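Local coordinates for Ral guanine nucleotide dissociation stimulator-like 2 (Mus musculus, PDB 4JGW), which probably acts as a guanine nucleotide exchange factor for small G proteins and is a putative effector of Ras and/or Rap, at residues Glu216-Leu219 with Asn220-Pro223; Glu428-Arg431 with Leu432-Glu435. One frame throughout, in Å; residues are numbered along the deposited sequence.

Contact 1: residues Glu216-Leu219 with Asn220-Pro223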
loop_
_atom_site.group_PDB
_atom_site.type_symbol
_atom_site.label_atom_id
_atom_site.label_comp_id
_atom_site.label_asym_id
_atom_site.label_seq_id
_atom_site.Cartn_x
_atom_site.Cartn_y
_atom_site.Cartn_z
ATOM N N GLU A 216 -9.921 4.418 6.580
ATOM C CA GLU A 216 -9.367 3.706 7.734
ATOM C C GLU A 216 -8.696 2.388 7.342
ATOM O O GLU A 216 -7.706 1.991 7.958
ATOM C CB GLU A 216 -10.395 3.525 8.867
ATOM C CG GLU A 216 -11.573 2.604 8.574
ATOM C CD GLU A 216 -12.465 2.361 9.794
ATOM O OE1 GLU A 216 -12.118 2.821 10.907
ATOM O OE2 GLU A 216 -13.517 1.703 9.635
ATOM N N LEU A 217 -9.227 1.732 6.310
ATOM C CA LEU A 217 -8.590 0.544 5.740
ATOM C C LEU A 217 -7.272 0.896 5.050
ATOM O O LEU A 217 -6.287 0.167 5.176
ATOM C CB LEU A 217 -9.526 -0.171 4.760
ATOM C CG LEU A 217 -10.702 -0.949 5.361
ATOM C CD1 LEU A 217 -11.698 -1.294 4.280
ATOM C CD2 LEU A 217 -10.246 -2.209 6.093
ATOM N N PHE A 218 -7.259 2.014 4.331
ATOM C CA PHE A 218 -6.048 2.469 3.656
ATOM C C PHE A 218 -4.979 2.908 4.658
ATOM O O PHE A 218 -3.784 2.741 4.406
ATOM C CB PHE A 218 -6.356 3.584 2.648
ATOM C CG PHE A 218 -5.131 4.141 1.967
ATOM C CD1 PHE A 218 -4.303 3.319 1.205
ATOM C CD2 PHE A 218 -4.806 5.487 2.093
ATOM C CE1 PHE A 218 -3.170 3.830 0.585
ATOM C CE2 PHE A 218 -3.677 6.007 1.471
ATOM C CZ PHE A 218 -2.855 5.177 0.719
ATOM N N LEU A 219 -5.414 3.458 5.791
ATOM C CA LEU A 219 -4.498 3.835 6.872
ATOM C C LEU A 219 -3.941 2.623 7.611
ATOM O O LEU A 219 -2.814 2.662 8.111
ATOM C CB LEU A 219 -5.172 4.789 7.864
ATOM C CG LEU A 219 -5.372 6.236 7.415
ATOM C CD1 LEU A 219 -6.059 7.052 8.508
ATOM C CD2 LEU A 219 -4.044 6.866 7.031
ATOM N N ASN A 220 -4.736 1.556 7.680
ATOM C CA ASN A 220 -4.312 0.303 8.307
ATOM C C ASN A 220 -3.515 -0.600 7.358
ATOM O O ASN A 220 -3.067 -1.681 7.746
ATOM C CB ASN A 220 -5.521 -0.452 8.875
ATOM C CG ASN A 220 -6.110 0.218 10.110
ATOM O OD1 ASN A 220 -5.388 0.616 11.024
ATOM N ND2 ASN A 220 -7.434 0.331 10.145
ATOM N N LEU A 221 -3.345 -0.152 6.116
ATOM C CA LEU A 221 -2.603 -0.909 5.112
ATOM C C LEU A 221 -1.114 -0.973 5.442
ATOM O O LEU A 221 -0.471 0.051 5.680
ATOM C CB LEU A 221 -2.806 -0.312 3.715
ATOM C CG LEU A 221 -2.112 -1.002 2.532
ATOM C CD1 LEU A 221 -2.837 -2.284 2.133
ATOM C CD2 LEU A 221 -2.017 -0.066 1.347
ATOM N N ILE A 222 -0.587 -2.192 5.467
ATOM C CA ILE A 222 0.847 -2.417 5.569
ATOM C C ILE A 222 1.389 -2.513 4.139
ATOM O O ILE A 222 1.132 -3.499 3.448
ATOM C CB ILE A 222 1.167 -3.682 6.399
ATOM C CG1 ILE A 222 0.523 -3.573 7.791
ATOM C CG2 ILE A 222 2.682 -3.885 6.507
ATOM C CD1 ILE A 222 0.513 -4.865 8.592
ATOM N N PRO A 223 2.116 -1.470 3.686
ATOM C CA PRO A 223 2.558 -1.355 2.290
ATOM C C PRO A 223 3.375 -2.542 1.780
ATOM O O PRO A 223 3.265 -2.889 0.606
ATOM C CB PRO A 223 3.404 -0.077 2.294
ATOM C CG PRO A 223 2.855 0.725 3.430
ATOM C CD PRO A 223 2.523 -0.295 4.480
#

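Contact 2: residues Glu428-Arg431 with Leu432-Glu435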
loop_
_atom_site.group_PDB
_atom_site.type_symbol
_atom_site.label_atom_id
_atom_site.label_comp_id
_atom_site.label_asym_id
_atom_site.label_seq_id
_atom_site.Cartn_x
_atom_site.Cartn_y
_atom_site.Cartn_z
ATOM N N GLU A 428 5.449 6.124 -2.140
ATOM C CA GLU A 428 4.277 6.792 -2.715
ATOM C C GLU A 428 3.033 6.473 -1.892
ATOM O O GLU A 428 2.217 7.351 -1.614
ATOM C CB GLU A 428 4.049 6.356 -4.163
ATOM C CG GLU A 428 5.099 6.822 -5.160
ATOM C CD GLU A 428 4.916 6.196 -6.538
ATOM O OE1 GLU A 428 3.754 5.998 -6.965
ATOM O OE2 GLU A 428 5.938 5.902 -7.199
ATOM N N LEU A 429 2.906 5.207 -1.504
ATOM C CA LEU A 429 1.797 4.735 -0.684
ATOM C C LEU A 429 1.853 5.376 0.708
ATOM O O LEU A 429 0.822 5.775 1.255
ATOM C CB LEU A 429 1.846 3.205 -0.594
ATOM C CG LEU A 429 0.635 2.318 -0.930
ATOM C CD1 LEU A 429 -0.248 2.871 -2.048
ATOM C CD2 LEU A 429 1.115 0.914 -1.288
ATOM N N LEU A 430 3.063 5.489 1.260
ATOM C CA LEU A 430 3.284 6.151 2.552
ATOM C C LEU A 430 2.888 7.628 2.533
ATOM O O LEU A 430 2.289 8.121 3.486
ATOM C CB LEU A 430 4.742 6.016 3.000
ATOM C CG LEU A 430 5.244 4.674 3.535
ATOM C CD1 LEU A 430 6.762 4.676 3.598
ATOM C CD2 LEU A 430 4.652 4.365 4.909
ATOM N N ARG A 431 3.221 8.324 1.447
ATOM C CA ARG A 431 2.868 9.737 1.310
ATOM C C ARG A 431 1.367 9.932 1.067
ATOM O O ARG A 431 0.810 10.970 1.411
ATOM C CB ARG A 431 3.700 10.417 0.212
ATOM C CG ARG A 431 3.031 10.474 -1.147
ATOM C CD ARG A 431 3.812 11.317 -2.143
ATOM N NE ARG A 431 2.927 11.923 -3.138
ATOM C CZ ARG A 431 2.463 11.307 -4.225
ATOM N NH1 ARG A 431 2.788 10.045 -4.487
ATOM N NH2 ARG A 431 1.664 11.962 -5.056
ATOM N N LEU A 432 0.719 8.934 0.468
ATOM C CA LEU A 432 -0.726 8.982 0.273
ATOM C C LEU A 432 -1.457 8.686 1.582
ATOM O O LEU A 432 -2.574 9.159 1.795
ATOM C CB LEU A 432 -1.173 8.028 -0.841
ATOM C CG LEU A 432 -0.840 8.455 -2.278
ATOM C CD1 LEU A 432 -0.968 7.278 -3.224
ATOM C CD2 LEU A 432 -1.705 9.625 -2.750
ATOM N N GLN A 433 -0.812 7.912 2.453
ATOM C CA GLN A 433 -1.356 7.612 3.773
ATOM C C GLN A 433 -1.393 8.838 4.685
ATOM O O GLN A 433 -2.376 9.046 5.393
ATOM C CB GLN A 433 -0.596 6.463 4.440
ATOM C CG GLN A 433 -1.053 5.078 4.000
ATOM C CD GLN A 433 -0.241 3.957 4.626
ATOM O OE1 GLN A 433 0.982 4.047 4.742
ATOM N NE2 GLN A 433 -0.920 2.887 5.024
ATOM N N LYS A 434 -0.336 9.652 4.664
ATOM C CA LYS A 434 -0.299 10.855 5.500
ATOM C C LYS A 434 -1.277 11.928 5.001
ATOM O O LYS A 434 -1.812 12.701 5.795
ATOM C CB LYS A 434 1.136 11.397 5.668
ATOM C CG LYS A 434 1.440 12.744 5.006
ATOM C CD LYS A 434 1.967 12.572 3.597
ATOM C CE LYS A 434 1.765 13.828 2.770
ATOM N NZ LYS A 434 1.949 13.551 1.318
ATOM N N GLU A 435 -1.512 11.956 3.689
ATOM C CA GLU A 435 -2.499 12.857 3.104
ATOM C C GLU A 435 -3.918 12.388 3.437
ATOM O O GLU A 435 -4.813 13.209 3.648
ATOM C CB GLU A 435 -2.308 12.971 1.592
ATOM C CG GLU A 435 -2.863 14.266 1.001
ATOM C CD GLU A 435 -2.898 14.268 -0.519
ATOM O OE1 GLU A 435 -1.995 13.673 -1.150
ATOM O OE2 GLU A 435 -3.832 14.875 -1.086
#

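Contact 1: residues Glu216-Leu219 with Asn220-Pro223
Phe218 and Leu221 meet on the buried side of the end of helix 203-219. Methyl CD2 of Leu221 lies 4.1 Å from CD1 of the Phe218 ring and equally far from CE1. The two side chains slant past each other. In both residues CG stands anti to the backbone N (chi1 177° for Phe218, -179° for Leu221), and this lets the ring and the methyl come together. CB of Leu221 also packs 3.3 Å from Phe218 O. Leu221 N gives Phe218 O a weak hydrogen bond of 3.4 Å, which spans three residues at the helix end.

The solvent side is looser and polar. Asn220 N donates to Glu216 O at 3.0 Å and closes the last turn, with the donor tilted 35° from the carbonyl plane. The Asn220 amide folds back over the same carbonyl. Its ND2 comes within 2.8 Å of Glu216 O, but the angle is too poor for a hydrogen bond. Glu216 and Asn220 are both exposed.

After Leu219 the chain leaves the helix as a loop within the Ras-GEF region. Leu217 touches Ala248 and Leu221 touches Val246, both of helix 244-264, while Phe218 packs on Leu429 and Leu432 of helix 416-436.

Contact 2: residues Glu428-Arg431 with Leu432-Glu435
Lys434 reaches back to the carbonyl of Arg431, and its NZ donates to Arg431 O at 2.8 Å. A sharp bend at chi2 (-91°) turns the lysine chain toward the backbone. This conformation looks strained on an exposed residue, so the placement of the ammonium group, and the bond with it, is uncertain. As modelled, it approaches at a C=O...N angle of 126°. Glu435 N adds a weak bond to Arg431 O, which would then have two donors.

The other backbone bonds are helical. Leu432 N donates to Glu428 O, Gln433 N to Leu429 O at 2.9 Å and Lys434 N to Leu430 O. These i to i+4 bonds make a regular turn of the long helix 416-436 in the Ras-GEF region. Gln433 N also makes a weak bond to Leu430 O.

Side-chain carbons also pack against oxygens along the turn. CG of Leu432 sits 3.3 Å from Glu428 O, and its side chain is buried against Phe394 and Pro389. Methyl CD2 of Leu430 lies 3.7 Å from OE1 of Gln433, whose NE2 probably bonds to Phe218 O and Leu221 O.

Three charged side chains have partners or neighbours of their own. Arg431 NH2 bonds to Leu360 O. Arg431 NE and Lys434 NZ are 4.8 Å apart, like charges without contact. Glu435 OE2 forms a salt bridge with Arg305 NH1.

Overall arrangement
Contact 1 comes first along the chain, at the end of helix 203-219 and in the loop after it. Contact 2 follows much later, within helix 416-436. Their centres are about 10 Å apart, and both lie in the Ras-GEF region near the centre of the chain. They touch directly. The Gln433 amide of contact 2 bridges the helix end and the loop of contact 1. Phe218 CE2 packs 3.4 Å from Leu432 O. Residues far apart in sequence thus hold the end of one helix against the side of another within the exchange-factor domain.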